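Local structure of importin subunit beta-1 (Saccharomyces cerevisiae, 5OWU) at residues L225-T233 and A244-M252; R696-G707 and Y746-A757. The protein acts as the importin beta subunit in nuclear protein import, associating with importin alpha, which recognises the classical nuclear localization signal of cargo. All blocks are in the same frame, centred on the assembly; numbering follows the deposited sequence.

Contact 1 (L225-T233 and A244-M252); sequences LMQVVCEAT and AFGCLCKIM
Thr233, Leu248 and Val229 are the residues most buried by this contact. The segments 225-233 and 244-252, on the two helices of HEAT repeat 6, run at 137° with their axes 8.8 Å apart at the closest. The CG2 methyl of Thr233 is wedged between partners: it meets Leu248 CD1 at 3.7 Å, crossing that side chain at about a right angle, and touches Ala244 CB. It also lies over one face of the Phe245 ring, 4.3 Å from the centroid, a CH-pi contact offset toward the rim. With chi1 at 67°, Thr233 turns OG1 back to hydrogen-bond Cys230 O in the carbonyl plane, leaving the methyl for the partner helix. An alanine here, lacking CG2 and OG1, would probably open a gap between Leu248 CD1 and the Phe245 ring and leave Cys230 O without its hydroxyl donor. Val229 is a knob among Ala244, Cys247, Leu248 and Ile251, its CG1 3.7 Å from Leu248 CG. Leu248 CD2 also receives Met226 CE at 3.8 Å, while Ala232 CB and Ala244 CB press together at 3.5 Å, tighter than usual. No hydrogen bond crosses this antiparallel helix pair of one HEAT repeat, so adhesion rests on shape fit in its apolar interior.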
ATOM      1  N   LEU A 225      -2.126 -23.180 -23.365  1.00 32.21           N
ATOM      2  CA  LEU A 225      -2.783 -22.128 -22.594  1.00 31.29           C
ATOM      3  C   LEU A 225      -2.439 -20.743 -23.141  1.00 35.69           C
ATOM      4  O   LEU A 225      -3.321 -19.887 -23.301  1.00 40.65           O
ATOM      5  CB  LEU A 225      -2.390 -22.233 -21.122  1.00 35.33           C
ATOM      6  CG  LEU A 225      -3.090 -21.225 -20.201  1.00 34.93           C
ATOM      7  CD1 LEU A 225      -4.599 -21.331 -20.340  1.00 45.32           C
ATOM      8  CD2 LEU A 225      -2.696 -21.412 -18.749  1.00 51.18           C
ATOM      9  N   MET A 226      -1.155 -20.495 -23.415  1.00 37.38           N
ATOM     10  CA  MET A 226      -0.761 -19.190 -23.945  1.00 43.93           C
ATOM     11  C   MET A 226      -1.397 -18.938 -25.304  1.00 35.44           C
ATOM     12  O   MET A 226      -1.807 -17.812 -25.609  1.00 36.54           O
ATOM     13  CB  MET A 226       0.764 -19.093 -24.040  1.00 39.68           C
ATOM     14  CG  MET A 226       1.460 -19.000 -22.679  1.00 36.55           C
ATOM     15  SD  MET A 226       0.928 -17.543 -21.769  1.00 34.93           S
ATOM     16  CE  MET A 226       1.801 -16.247 -22.656  1.00 42.16           C
ATOM     17  N   GLN A 227      -1.488 -19.976 -26.133  1.00 36.22           N
ATOM     18  CA  GLN A 227      -2.176 -19.849 -27.412  1.00 44.73           C
ATOM     19  C   GLN A 227      -3.619 -19.399 -27.212  1.00 38.74           C
ATOM     20  O   GLN A 227      -4.096 -18.483 -27.895  1.00 39.61           O
ATOM     21  CB  GLN A 227      -2.115 -21.178 -28.167  1.00 45.85           C
ATOM     22  CG  GLN A 227      -2.890 -21.184 -29.476  1.00 47.30           C
ATOM     23  CD  GLN A 227      -2.613 -22.423 -30.316  1.00 55.45           C
ATOM     24  OE1 GLN A 227      -1.609 -23.110 -30.126  1.00 53.74           O
ATOM     25  NE2 GLN A 227      -3.513 -22.714 -31.247  1.00 60.52           N
ATOM     26  N   VAL A 228      -4.326 -20.020 -26.260  1.00 32.14           N
ATOM     27  CA  VAL A 228      -5.717 -19.644 -26.001  1.00 37.38           C
ATOM     28  C   VAL A 228      -5.804 -18.199 -25.518  1.00 30.08           C
ATOM     29  O   VAL A 228      -6.684 -17.435 -25.939  1.00 38.82           O
ATOM     30  CB  VAL A 228      -6.351 -20.608 -24.982  1.00 40.65           C
ATOM     31  CG1 VAL A 228      -7.744 -20.119 -24.571  1.00 33.46           C
ATOM     32  CG2 VAL A 228      -6.424 -22.020 -25.551  1.00 44.71           C
ATOM     33  N   VAL A 229      -4.919 -17.810 -24.603  1.00 35.81           N
ATOM     34  CA  VAL A 229      -4.973 -16.455 -24.065  1.00 32.60           C
ATOM     35  C   VAL A 229      -4.724 -15.430 -25.173  1.00 37.93           C
ATOM     36  O   VAL A 229      -5.448 -14.433 -25.298  1.00 30.95           O
ATOM     37  CB  VAL A 229      -3.975 -16.307 -22.900  1.00 32.06           C
ATOM     38  CG1 VAL A 229      -3.852 -14.854 -22.467  1.00 27.77           C
ATOM     39  CG2 VAL A 229      -4.427 -17.160 -21.719  1.00 32.60           C
ATOM     40  N   CYS A 230      -3.699 -15.659 -25.998  1.00 28.92           N
ATOM     41  CA  CYS A 230      -3.384 -14.717 -27.075  1.00 38.08           C
ATOM     42  C   CYS A 230      -4.528 -14.633 -28.080  1.00 41.90           C
ATOM     43  O   CYS A 230      -4.973 -13.533 -28.463  1.00 42.11           O
ATOM     44  CB  CYS A 230      -2.094 -15.139 -27.769  1.00 33.81           C
ATOM     45  SG  CYS A 230      -0.640 -14.995 -26.716  1.00 41.26           S
ATOM     46  N   GLU A 231      -5.010 -15.794 -28.527  1.00 42.98           N
ATOM     47  CA  GLU A 231      -6.196 -15.855 -29.363  1.00 46.85           C
ATOM     48  C   GLU A 231      -7.261 -14.939 -28.775  1.00 47.65           C
ATOM     49  O   GLU A 231      -7.874 -14.150 -29.499  1.00 45.11           O
ATOM     50  CB  GLU A 231      -6.698 -17.303 -29.469  1.00 47.59           C
ATOM     51  CG  GLU A 231      -7.778 -17.526 -30.521  1.00 57.41           C
ATOM     52  CD  GLU A 231      -9.038 -16.709 -30.267  1.00 62.54           C
ATOM     53  OE1 GLU A 231      -9.488 -15.991 -31.185  1.00 53.94           O
ATOM     54  OE2 GLU A 231      -9.574 -16.778 -29.139  1.00 69.69           O
ATOM     55  N   ALA A 232      -7.466 -15.014 -27.457  1.00 38.89           N
ATOM     56  CA  ALA A 232      -8.500 -14.189 -26.840  1.00 42.80           C
ATOM     57  C   ALA A 232      -8.156 -12.705 -26.900  1.00 40.95           C
ATOM     58  O   ALA A 232      -9.060 -11.872 -27.035  1.00 36.52           O
ATOM     59  CB  ALA A 232      -8.736 -14.616 -25.390  1.00 40.73           C
ATOM     60  N   THR A 233      -6.874 -12.343 -26.793  1.00 39.96           N
ATOM     61  CA  THR A 233      -6.525 -10.929 -26.898  1.00 40.05           C
ATOM     62  C   THR A 233      -6.800 -10.380 -28.286  1.00 47.89           C
ATOM     63  O   THR A 233      -6.954  -9.164 -28.436  1.00 51.89           O
ATOM     64  CB  THR A 233      -5.052 -10.677 -26.576  1.00 44.76           C
ATOM     65  OG1 THR A 233      -4.234 -11.283 -27.581  1.00 39.86           O
ATOM     66  CG2 THR A 233      -4.687 -11.213 -25.199  1.00 43.44           C
ATOM     67  N   ALA A 244      -8.666 -10.916 -21.469  1.00 33.99           N
ATOM     68  CA  ALA A 244      -7.508 -11.684 -21.899  1.00 36.09           C
ATOM     69  C   ALA A 244      -6.210 -10.957 -21.565  1.00 41.45           C
ATOM     70  O   ALA A 244      -5.225 -11.586 -21.162  1.00 34.02           O
ATOM     71  CB  ALA A 244      -7.602 -11.977 -23.397  1.00 42.73           C
ATOM     72  N   PHE A 245      -6.192  -9.632 -21.717  1.00 31.22           N
ATOM     73  CA  PHE A 245      -5.007  -8.858 -21.362  1.00 35.94           C
ATOM     74  C   PHE A 245      -4.778  -8.840 -19.855  1.00 28.37           C
ATOM     75  O   PHE A 245      -3.626  -8.857 -19.408  1.00 37.93           O
ATOM     76  CB  PHE A 245      -5.115  -7.432 -21.914  1.00 39.80           C
ATOM     77  CG  PHE A 245      -4.430  -7.249 -23.239  1.00 36.96           C
ATOM     78  CD1 PHE A 245      -3.053  -7.145 -23.307  1.00 37.91           C
ATOM     79  CD2 PHE A 245      -5.161  -7.188 -24.417  1.00 33.59           C
ATOM     80  CE1 PHE A 245      -2.413  -6.984 -24.530  1.00 40.91           C
ATOM     81  CE2 PHE A 245      -4.526  -7.025 -25.641  1.00 41.28           C
ATOM     82  CZ  PHE A 245      -3.154  -6.922 -25.696  1.00 39.50           C
ATOM     83  N   GLY A 246      -5.843  -8.821 -19.051  1.00 33.89           N
ATOM     84  CA  GLY A 246      -5.662  -9.029 -17.619  1.00 43.15           C
ATOM     85  C   GLY A 246      -4.943 -10.334 -17.335  1.00 38.57           C
ATOM     86  O   GLY A 246      -3.989 -10.387 -16.543  1.00 37.72           O
ATOM     87  N   CYS A 247      -5.377 -11.404 -18.008  1.00 37.08           N
ATOM     88  CA  CYS A 247      -4.697 -12.694 -17.893  0.81 32.01           C
ATOM     89  C   CYS A 247      -3.238 -12.590 -18.286  1.00 29.41           C
ATOM     90  O   CYS A 247      -2.348 -13.069 -17.575  1.00 34.09           O
ATOM     91  CB  CYS A 247      -5.372 -13.730 -18.780  0.81 45.72           C
ATOM     92  SG  CYS A 247      -6.748 -14.494 -18.030  0.81 39.44           S
ATOM     93  N   LEU A 248      -2.971 -11.997 -19.449  1.00 33.43           N
ATOM     94  CA  LEU A 248      -1.598 -11.911 -19.925  1.00 33.05           C
ATOM     95  C   LEU A 248      -0.717 -11.178 -18.929  1.00 25.93           C
ATOM     96  O   LEU A 248       0.408 -11.605 -18.661  1.00 32.45           O
ATOM     97  CB  LEU A 248      -1.539 -11.213 -21.287  1.00 35.57           C
ATOM     98  CG  LEU A 248      -1.479 -12.057 -22.553  1.00 48.76           C
ATOM     99  CD1 LEU A 248      -1.300 -11.128 -23.743  1.00 50.85           C
ATOM    100  CD2 LEU A 248      -0.359 -13.092 -22.510  1.00 46.23           C
ATOM    101  N   CYS A 249      -1.206 -10.066 -18.370  1.00 26.77           N
ATOM    102  CA  CYS A 249      -0.381  -9.306 -17.438  1.00 26.04           C
ATOM    103  C   CYS A 249      -0.084 -10.125 -16.194  1.00 34.35           C
ATOM    104  O   CYS A 249       1.061 -10.157 -15.712  1.00 26.22           O
ATOM    105  CB  CYS A 249      -1.071  -7.995 -17.060  1.00 31.19           C
ATOM    106  SG  CYS A 249      -1.174  -6.800 -18.414  1.00 34.75           S
ATOM    107  N   LYS A 250      -1.104 -10.799 -15.657  1.00 28.58           N
ATOM    108  CA  LYS A 250      -0.879 -11.609 -14.466  1.00 28.40           C
ATOM    109  C   LYS A 250       0.088 -12.751 -14.755  1.00 26.99           C
ATOM    110  O   LYS A 250       0.948 -13.080 -13.926  1.00 31.36           O
ATOM    111  CB  LYS A 250      -2.210 -12.138 -13.944  1.00 30.59           C
ATOM    112  CG  LYS A 250      -2.334 -12.057 -12.430  1.00 54.44           C
ATOM    113  CD  LYS A 250      -3.304 -13.089 -11.861  1.00 51.55           C
ATOM    114  CE  LYS A 250      -3.428 -12.966 -10.350  1.00 64.15           C
ATOM    115  NZ  LYS A 250      -2.098 -13.103  -9.677  1.00 62.57           N
ATOM    116  N   ILE A 251      -0.034 -13.366 -15.932  1.00 26.66           N
ATOM    117  CA  ILE A 251       0.890 -14.428 -16.320  1.00 25.70           C
ATOM    118  C   ILE A 251       2.307 -13.893 -16.425  1.00 35.94           C
ATOM    119  O   ILE A 251       3.264 -14.570 -16.049  1.00 30.94           O
ATOM    120  CB  ILE A 251       0.451 -15.074 -17.647  1.00 29.92           C
ATOM    121  CG1 ILE A 251      -0.827 -15.888 -17.438  1.00 27.82           C
ATOM    122  CG2 ILE A 251       1.565 -15.971 -18.205  1.00 28.42           C
ATOM    123  CD1 ILE A 251      -1.525 -16.285 -18.728  1.00 35.28           C
ATOM    124  N   MET A 252       2.475 -12.699 -16.990  1.00 30.51           N
ATOM    125  CA  MET A 252       3.817 -12.133 -17.091  1.00 32.12           C
ATOM    126  C   MET A 252       4.404 -11.919 -15.703  1.00 38.47           C
ATOM    127  O   MET A 252       5.566 -12.264 -15.448  1.00 37.67           O
ATOM    128  CB  MET A 252       3.769 -10.822 -17.878  1.00 32.72           C
ATOM    129  CG  MET A 252       5.092 -10.054 -17.960  1.00 33.56           C
ATOM    130  SD  MET A 252       6.351 -10.852 -18.963  1.00 32.31           S
ATOM    131  CE  MET A 252       5.547 -10.854 -20.576  1.00 31.72           C
TER

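Contact 2 (R696-G707 and Y746-A757); sequences RELKPAVLSVFG and YQIKVLEAVLDA
Pro700 packs on Val750 and Ala753 where helical segments 698-707 and 746-757, on helices 698-713 and 741-764, run nearly parallel, 14° apart with axes 7.0 Å from each other, and the backbones close to 3.8 Å between the CA atoms of Gly707 and Ala757. Gly707 has no side chain, and a CB there would run into Asp756 O, consistent with the close approach at this end. At the other end Tyr746 has the largest share of buried surface. Its CG stands anti to the backbone N (chi1 176°), which carries the ring out to Arg696. The hydroxyl donates to Arg696 O at 3.0 Å from above the carbonyl plane, while Lys699 N reaches the same oxygen from the opposite face. The arginine then folds over the ring: CD makes a CH-pi contact and CZ sits 4.6 Å from the Tyr746 centroid, a cation-pi pair in which the guanidinium stands on edge, 85° from the ring plane, with NH1 over the face and nearest CD2. Because Arg696 is poorly ordered, this pose is less certain than the rest. Val750 CG2 lies against the other ring face. Pro700 is a knob among Tyr746, Lys749, Val750 and Ala753, with its CB 3.7 Å from Ala753 CB. Leu703 CD1 runs beside Val754 CG2 at 3.9 Å, the two side chains pointing the same way. Nearer Gly707, Ser704 OG donates to the anti lone pair of Asp756 OD2 at 2.9 Å. The contact joins HEAT repeats 16 and 17: helix 718-732 packs on Leu703, Val750 and Ala757, helices 655-669 and 675-689 pack on residues of 696-707 such as Val705, and helix 790-793 meets Leu751 of the second helix.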
ATOM      1  N   ARG A 696      -6.547  -1.071  15.302  1.00 62.26           N
ATOM      2  CA  ARG A 696      -5.290  -1.809  15.243  1.00 64.74           C
ATOM      3  C   ARG A 696      -4.097  -0.883  15.467  1.00 54.78           C
ATOM      4  O   ARG A 696      -3.172  -1.220  16.217  1.00 56.51           O
ATOM      5  CB  ARG A 696      -5.183  -2.547  13.906  1.00 62.10           C
ATOM      6  CG  ARG A 696      -5.119  -1.654  12.674  1.00 68.14           C
ATOM      7  CD  ARG A 696      -4.847  -2.459  11.402  1.00 76.06           C
ATOM      8  NE  ARG A 696      -5.881  -3.459  11.125  1.00 79.41           N
ATOM      9  CZ  ARG A 696      -5.745  -4.776  11.278  1.00 85.70           C
ATOM     10  NH1 ARG A 696      -4.608  -5.307  11.709  1.00 84.50           N
ATOM     11  NH2 ARG A 696      -6.762  -5.577  10.990  1.00 91.13           N
ATOM     12  N   GLU A 697      -4.127   0.312  14.866  1.00 51.99           N
ATOM     13  CA  GLU A 697      -2.991   1.225  14.945  1.00 56.56           C
ATOM     14  C   GLU A 697      -2.643   1.603  16.380  1.00 55.09           C
ATOM     15  O   GLU A 697      -1.537   2.095  16.625  1.00 44.55           O
ATOM     16  CB  GLU A 697      -3.267   2.500  14.142  1.00 62.96           C
ATOM     17  CG  GLU A 697      -3.379   2.303  12.628  1.00 69.54           C
ATOM     18  CD  GLU A 697      -4.743   1.794  12.181  1.00 65.56           C
ATOM     19  OE1 GLU A 697      -5.709   1.886  12.967  1.00 58.91           O
ATOM     20  OE2 GLU A 697      -4.854   1.300  11.040  1.00 71.28           O
ATOM     21  N   LEU A 698      -3.555   1.390  17.331  1.00 43.76           N
ATOM     22  CA  LEU A 698      -3.265   1.732  18.720  1.00 46.52           C
ATOM     23  C   LEU A 698      -2.221   0.798  19.308  1.00 44.78           C
ATOM     24  O   LEU A 698      -1.332   1.241  20.047  1.00 39.73           O
ATOM     25  CB  LEU A 698      -4.548   1.700  19.549  1.00 46.26           C
ATOM     26  CG  LEU A 698      -4.410   2.265  20.967  1.00 53.35           C
ATOM     27  CD1 LEU A 698      -4.270   3.781  20.939  1.00 52.40           C
ATOM     28  CD2 LEU A 698      -5.582   1.855  21.841  1.00 57.16           C
ATOM     29  N   LYS A 699      -2.294  -0.490  18.976  1.00 39.48           N
ATOM     30  CA  LYS A 699      -1.381  -1.455  19.589  1.00 40.63           C
ATOM     31  C   LYS A 699       0.084  -1.074  19.396  1.00 44.27           C
ATOM     32  O   LYS A 699       0.812  -0.979  20.399  1.00 39.37           O
ATOM     33  CB  LYS A 699      -1.683  -2.855  19.044  1.00 47.55           C
ATOM     34  CG  LYS A 699      -0.659  -3.916  19.402  1.00 48.46           C
ATOM     35  CD  LYS A 699      -1.289  -5.310  19.429  1.00 57.51           C
ATOM     36  CE  LYS A 699      -0.285  -6.385  19.049  1.00 53.23           C
ATOM     37  NZ  LYS A 699      -0.699  -7.750  19.498  1.00 59.68           N
ATOM     38  N   PRO A 700       0.584  -0.847  18.179  1.00 43.82           N
ATOM     39  CA  PRO A 700       2.001  -0.458  18.054  1.00 40.82           C
ATOM     40  C   PRO A 700       2.345   0.819  18.807  1.00 36.21           C
ATOM     41  O   PRO A 700       3.365   0.866  19.511  1.00 39.72           O
ATOM     42  CB  PRO A 700       2.193  -0.312  16.534  1.00 46.16           C
ATOM     43  CG  PRO A 700       0.811  -0.242  15.954  1.00 45.64           C
ATOM     44  CD  PRO A 700      -0.062  -1.024  16.868  1.00 53.38           C
ATOM     45  N   ALA A 701       1.504   1.851  18.703  1.00 34.61           N
ATOM     46  CA  ALA A 701       1.773   3.107  19.394  1.00 40.99           C
ATOM     47  C   ALA A 701       2.026   2.874  20.881  1.00 33.61           C
ATOM     48  O   ALA A 701       3.059   3.284  21.426  1.00 34.56           O
ATOM     49  CB  ALA A 701       0.605   4.072  19.191  1.00 41.86           C
ATOM     50  N   VAL A 702       1.108   2.174  21.544  1.00 32.69           N
ATOM     51  CA  VAL A 702       1.279   1.921  22.972  1.00 31.90           C
ATOM     52  C   VAL A 702       2.575   1.159  23.219  1.00 38.43           C
ATOM     53  O   VAL A 702       3.360   1.515  24.108  1.00 33.59           O
ATOM     54  CB  VAL A 702       0.051   1.185  23.533  1.00 30.29           C
ATOM     55  CG1 VAL A 702       0.261   0.810  24.991  1.00 34.29           C
ATOM     56  CG2 VAL A 702      -1.170   2.077  23.396  1.00 32.67           C
ATOM     57  N   LEU A 703       2.849   0.128  22.418  1.00 34.94           N
ATOM     58  CA  LEU A 703       4.097  -0.598  22.622  1.00 32.70           C
ATOM     59  C   LEU A 703       5.271   0.370  22.572  1.00 37.12           C
ATOM     60  O   LEU A 703       6.105   0.408  23.489  1.00 31.73           O
ATOM     61  CB  LEU A 703       4.246  -1.708  21.578  1.00 42.85           C
ATOM     62  CG  LEU A 703       3.263  -2.883  21.684  1.00 45.49           C
ATOM     63  CD1 LEU A 703       3.477  -3.855  20.536  1.00 42.82           C
ATOM     64  CD2 LEU A 703       3.385  -3.618  23.012  1.00 34.29           C
ATOM     65  N   SER A 704       5.301   1.230  21.550  1.00 29.45           N
ATOM     66  CA  SER A 704       6.430   2.138  21.415  1.00 30.98           C
ATOM     67  C   SER A 704       6.542   3.042  22.630  1.00 29.23           C
ATOM     68  O   SER A 704       7.651   3.313  23.110  1.00 28.97           O
ATOM     69  CB  SER A 704       6.297   2.969  20.140  1.00 29.21           C
ATOM     70  OG  SER A 704       6.338   2.133  19.005  1.00 47.26           O
ATOM     71  N   VAL A 705       5.403   3.491  23.170  1.00 31.89           N
ATOM     72  CA  VAL A 705       5.487   4.482  24.234  1.00 22.41           C
ATOM     73  C   VAL A 705       5.969   3.821  25.511  1.00 34.47           C
ATOM     74  O   VAL A 705       6.603   4.475  26.352  1.00 31.14           O
ATOM     75  CB  VAL A 705       4.145   5.222  24.412  1.00 28.53           C
ATOM     76  CG1 VAL A 705       3.184   4.478  25.339  1.00 32.68           C
ATOM     77  CG2 VAL A 705       4.387   6.628  24.924  1.00 36.93           C
ATOM     78  N   PHE A 706       5.739   2.508  25.665  1.00 32.56           N
ATOM     79  CA  PHE A 706       6.342   1.824  26.803  1.00 34.18           C
ATOM     80  C   PHE A 706       7.845   2.053  26.809  1.00 27.86           C
ATOM     81  O   PHE A 706       8.434   2.369  27.855  1.00 26.89           O
ATOM     82  CB  PHE A 706       6.017   0.330  26.767  1.00 32.37           C
ATOM     83  CG  PHE A 706       4.591   0.000  27.134  1.00 31.90           C
ATOM     84  CD1 PHE A 706       3.943   0.674  28.159  1.00 38.18           C
ATOM     85  CD2 PHE A 706       3.902  -0.994  26.456  1.00 33.15           C
ATOM     86  CE1 PHE A 706       2.637   0.363  28.500  1.00 33.50           C
ATOM     87  CE2 PHE A 706       2.594  -1.307  26.796  1.00 36.92           C
ATOM     88  CZ  PHE A 706       1.962  -0.624  27.816  1.00 33.68           C
ATOM     89  N   GLY A 707       8.465   1.979  25.627  1.00 29.58           N
ATOM     90  CA  GLY A 707       9.894   2.228  25.531  1.00 25.49           C
ATOM     91  C   GLY A 707      10.250   3.639  25.950  1.00 24.61           C
ATOM     92  O   GLY A 707      11.235   3.859  26.661  1.00 28.04           O
ATOM     93  N   TYR A 746       1.029  -4.393   8.562  1.00 60.37           N
ATOM     94  CA  TYR A 746       0.646  -4.147   9.945  1.00 59.52           C
ATOM     95  C   TYR A 746       1.557  -4.905  10.902  1.00 51.00           C
ATOM     96  O   TYR A 746       2.022  -4.349  11.903  1.00 51.13           O
ATOM     97  CB  TYR A 746      -0.812  -4.535  10.183  1.00 54.89           C
ATOM     98  CG  TYR A 746      -1.204  -4.389  11.634  1.00 58.91           C
ATOM     99  CD1 TYR A 746      -1.349  -3.131  12.210  1.00 61.71           C
ATOM    100  CD2 TYR A 746      -1.403  -5.505  12.440  1.00 69.64           C
ATOM    101  CE1 TYR A 746      -1.693  -2.988  13.540  1.00 55.90           C
ATOM    102  CE2 TYR A 746      -1.748  -5.373  13.774  1.00 56.55           C
ATOM    103  CZ  TYR A 746      -1.890  -4.111  14.319  1.00 59.23           C
ATOM    104  OH  TYR A 746      -2.235  -3.971  15.643  1.00 55.19           O
ATOM    105  N   GLN A 747       1.828  -6.179  10.605  1.00 49.59           N
ATOM    106  CA  GLN A 747       2.720  -6.953  11.460  1.00 54.49           C
ATOM    107  C   GLN A 747       4.090  -6.297  11.547  1.00 55.38           C
ATOM    108  O   GLN A 747       4.713  -6.285  12.616  1.00 39.72           O
ATOM    109  CB  GLN A 747       2.848  -8.383  10.942  1.00 49.25           C
ATOM    110  CG  GLN A 747       3.596  -9.310  11.887  1.00 52.25           C
ATOM    111  CD  GLN A 747       4.585 -10.211  11.170  1.00 59.54           C
ATOM    112  OE1 GLN A 747       5.175  -9.827  10.160  1.00 66.69           O
ATOM    113  NE2 GLN A 747       4.772 -11.419  11.692  1.00 66.41           N
ATOM    114  N   ILE A 748       4.578  -5.743  10.430  1.00 45.11           N
ATOM    115  CA  ILE A 748       5.851  -5.026  10.465  1.00 38.18           C
ATOM    116  C   ILE A 748       5.759  -3.832  11.405  1.00 44.57           C
ATOM    117  O   ILE A 748       6.704  -3.533  12.142  1.00 41.53           O
ATOM    118  CB  ILE A 748       6.270  -4.595   9.046  1.00 50.26           C
ATOM    119  CG1 ILE A 748       6.603  -5.819   8.184  1.00 46.35           C
ATOM    120  CG2 ILE A 748       7.463  -3.633   9.094  1.00 46.21           C
ATOM    121  CD1 ILE A 748       7.857  -6.571   8.598  1.00 46.03           C
ATOM    122  N   LYS A 749       4.629  -3.122  11.394  1.00 41.99           N
ATOM    123  CA  LYS A 749       4.480  -2.001  12.315  1.00 40.43           C
ATOM    124  C   LYS A 749       4.547  -2.477  13.763  1.00 46.44           C
ATOM    125  O   LYS A 749       5.228  -1.865  14.599  1.00 36.18           O
ATOM    126  CB  LYS A 749       3.169  -1.267  12.042  1.00 45.94           C
ATOM    127  CG  LYS A 749       3.201  -0.403  10.789  1.00 56.91           C
ATOM    128  CD  LYS A 749       3.937   0.907  11.038  1.00 60.04           C
ATOM    129  CE  LYS A 749       4.447   1.527   9.742  1.00 64.52           C
ATOM    130  NZ  LYS A 749       5.625   0.791   9.198  1.00 59.94           N
ATOM    131  N   VAL A 750       3.862  -3.582  14.071  1.00 40.66           N
ATOM    132  CA  VAL A 750       3.883  -4.130  15.425  1.00 41.69           C
ATOM    133  C   VAL A 750       5.308  -4.487  15.833  1.00 38.20           C
ATOM    134  O   VAL A 750       5.758  -4.149  16.934  1.00 33.33           O
ATOM    135  CB  VAL A 750       2.938  -5.344  15.524  1.00 49.76           C
ATOM    136  CG1 VAL A 750       2.983  -5.971  16.923  1.00 46.19           C
ATOM    137  CG2 VAL A 750       1.510  -4.929  15.187  1.00 43.34           C
ATOM    138  N   LEU A 751       6.047  -5.164  14.950  1.00 39.77           N
ATOM    139  CA  LEU A 751       7.412  -5.558  15.293  1.00 36.78           C
ATOM    140  C   LEU A 751       8.313  -4.340  15.474  1.00 31.23           C
ATOM    141  O   LEU A 751       9.175  -4.324  16.364  1.00 33.06           O
ATOM    142  CB  LEU A 751       7.974  -6.497  14.224  1.00 36.92           C
ATOM    143  CG  LEU A 751       7.279  -7.862  14.126  1.00 46.75           C
ATOM    144  CD1 LEU A 751       7.774  -8.649  12.919  1.00 47.03           C
ATOM    145  CD2 LEU A 751       7.488  -8.674  15.403  1.00 34.44           C
ATOM    146  N   GLU A 752       8.128  -3.306  14.650  1.00 32.93           N
ATOM    147  CA  GLU A 752       8.894  -2.076  14.829  1.00 33.57           C
ATOM    148  C   GLU A 752       8.617  -1.457  16.198  1.00 32.24           C
ATOM    149  O   GLU A 752       9.536  -0.954  16.862  1.00 31.20           O
ATOM    150  CB  GLU A 752       8.568  -1.087  13.708  1.00 33.33           C
ATOM    151  CG  GLU A 752       9.137  -1.489  12.356  1.00 40.67           C
ATOM    152  CD  GLU A 752       8.696  -0.586  11.222  1.00 46.56           C
ATOM    153  OE1 GLU A 752       7.665   0.106  11.363  1.00 45.06           O
ATOM    154  OE2 GLU A 752       9.386  -0.581  10.182  1.00 40.56           O
ATOM    155  N   ALA A 753       7.351  -1.489  16.637  1.00 32.44           N
ATOM    156  CA  ALA A 753       7.015  -0.968  17.962  1.00 31.18           C
ATOM    157  C   ALA A 753       7.641  -1.810  19.066  1.00 31.51           C
ATOM    158  O   ALA A 753       8.069  -1.274  20.097  1.00 32.81           O
ATOM    159  CB  ALA A 753       5.500  -0.912  18.146  1.00 31.99           C
ATOM    160  N   VAL A 754       7.687  -3.132  18.883  1.00 28.57           N
ATOM    161  CA  VAL A 754       8.355  -3.971  19.873  1.00 29.29           C
ATOM    162  C   VAL A 754       9.825  -3.583  19.965  1.00 30.25           C
ATOM    163  O   VAL A 754      10.390  -3.476  21.062  1.00 27.65           O
ATOM    164  CB  VAL A 754       8.161  -5.463  19.537  1.00 30.33           C
ATOM    165  CG1 VAL A 754       9.041  -6.355  20.423  1.00 33.66           C
ATOM    166  CG2 VAL A 754       6.690  -5.849  19.711  1.00 31.16           C
ATOM    167  N   LEU A 755      10.458  -3.324  18.816  1.00 35.39           N
ATOM    168  CA  LEU A 755      11.846  -2.867  18.833  1.00 31.01           C
ATOM    169  C   LEU A 755      11.992  -1.574  19.631  1.00 25.78           C
ATOM    170  O   LEU A 755      12.922  -1.441  20.439  1.00 31.28           O
ATOM    171  CB  LEU A 755      12.357  -2.682  17.405  1.00 32.27           C
ATOM    172  CG  LEU A 755      13.802  -2.190  17.248  1.00 29.30           C
ATOM    173  CD1 LEU A 755      14.785  -3.061  18.017  1.00 28.12           C
ATOM    174  CD2 LEU A 755      14.161  -2.147  15.760  1.00 42.58           C
ATOM    175  N   ASP A 756      11.084  -0.610  19.419  1.00 32.76           N
ATOM    176  CA  ASP A 756      11.093   0.605  20.239  1.00 30.70           C
ATOM    177  C   ASP A 756      11.039   0.256  21.725  1.00 34.18           C
ATOM    178  O   ASP A 756      11.811   0.784  22.541  1.00 28.82           O
ATOM    179  CB  ASP A 756       9.898   1.505  19.892  1.00 25.35           C
ATOM    180  CG  ASP A 756      10.043   2.208  18.556  1.00 27.16           C
ATOM    181  OD1 ASP A 756      11.175   2.322  18.052  1.00 30.94           O
ATOM    182  OD2 ASP A 756       9.011   2.670  18.027  1.00 33.19           O
ATOM    183  N   ALA A 757      10.099  -0.615  22.094  1.00 25.29           N
ATOM    184  CA  ALA A 757       9.919  -0.970  23.499  1.00 25.93           C
ATOM    185  C   ALA A 757      11.209  -1.518  24.091  1.00 23.66           C
ATOM    186  O   ALA A 757      11.638  -1.095  25.174  1.00 23.73           O
ATOM    187  CB  ALA A 757       8.785  -1.982  23.641  1.00 32.86           C
TER

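How the contacts relate
Contact 1 lies wholly within HEAT repeat 6, between successive helices 219-233 and 238-255, whereas contact 2 joins helix 698-713 of repeat 16 to helix 741-764 of repeat 17. They follow one another along the chain, contact 1 closing before contact 2 opens, and share no helix. Their centres are 43 Å apart on opposite sides of the chain's centre, with nearest atoms about 20 Å apart, so neither touches the other. The oblique, roughly antiparallel pairing inside one repeat and the near-parallel pairing of neighbouring repeats illustrate two kinds of join in an all-helical solenoid, the architecture with which importin beta proteins wrap around their partners.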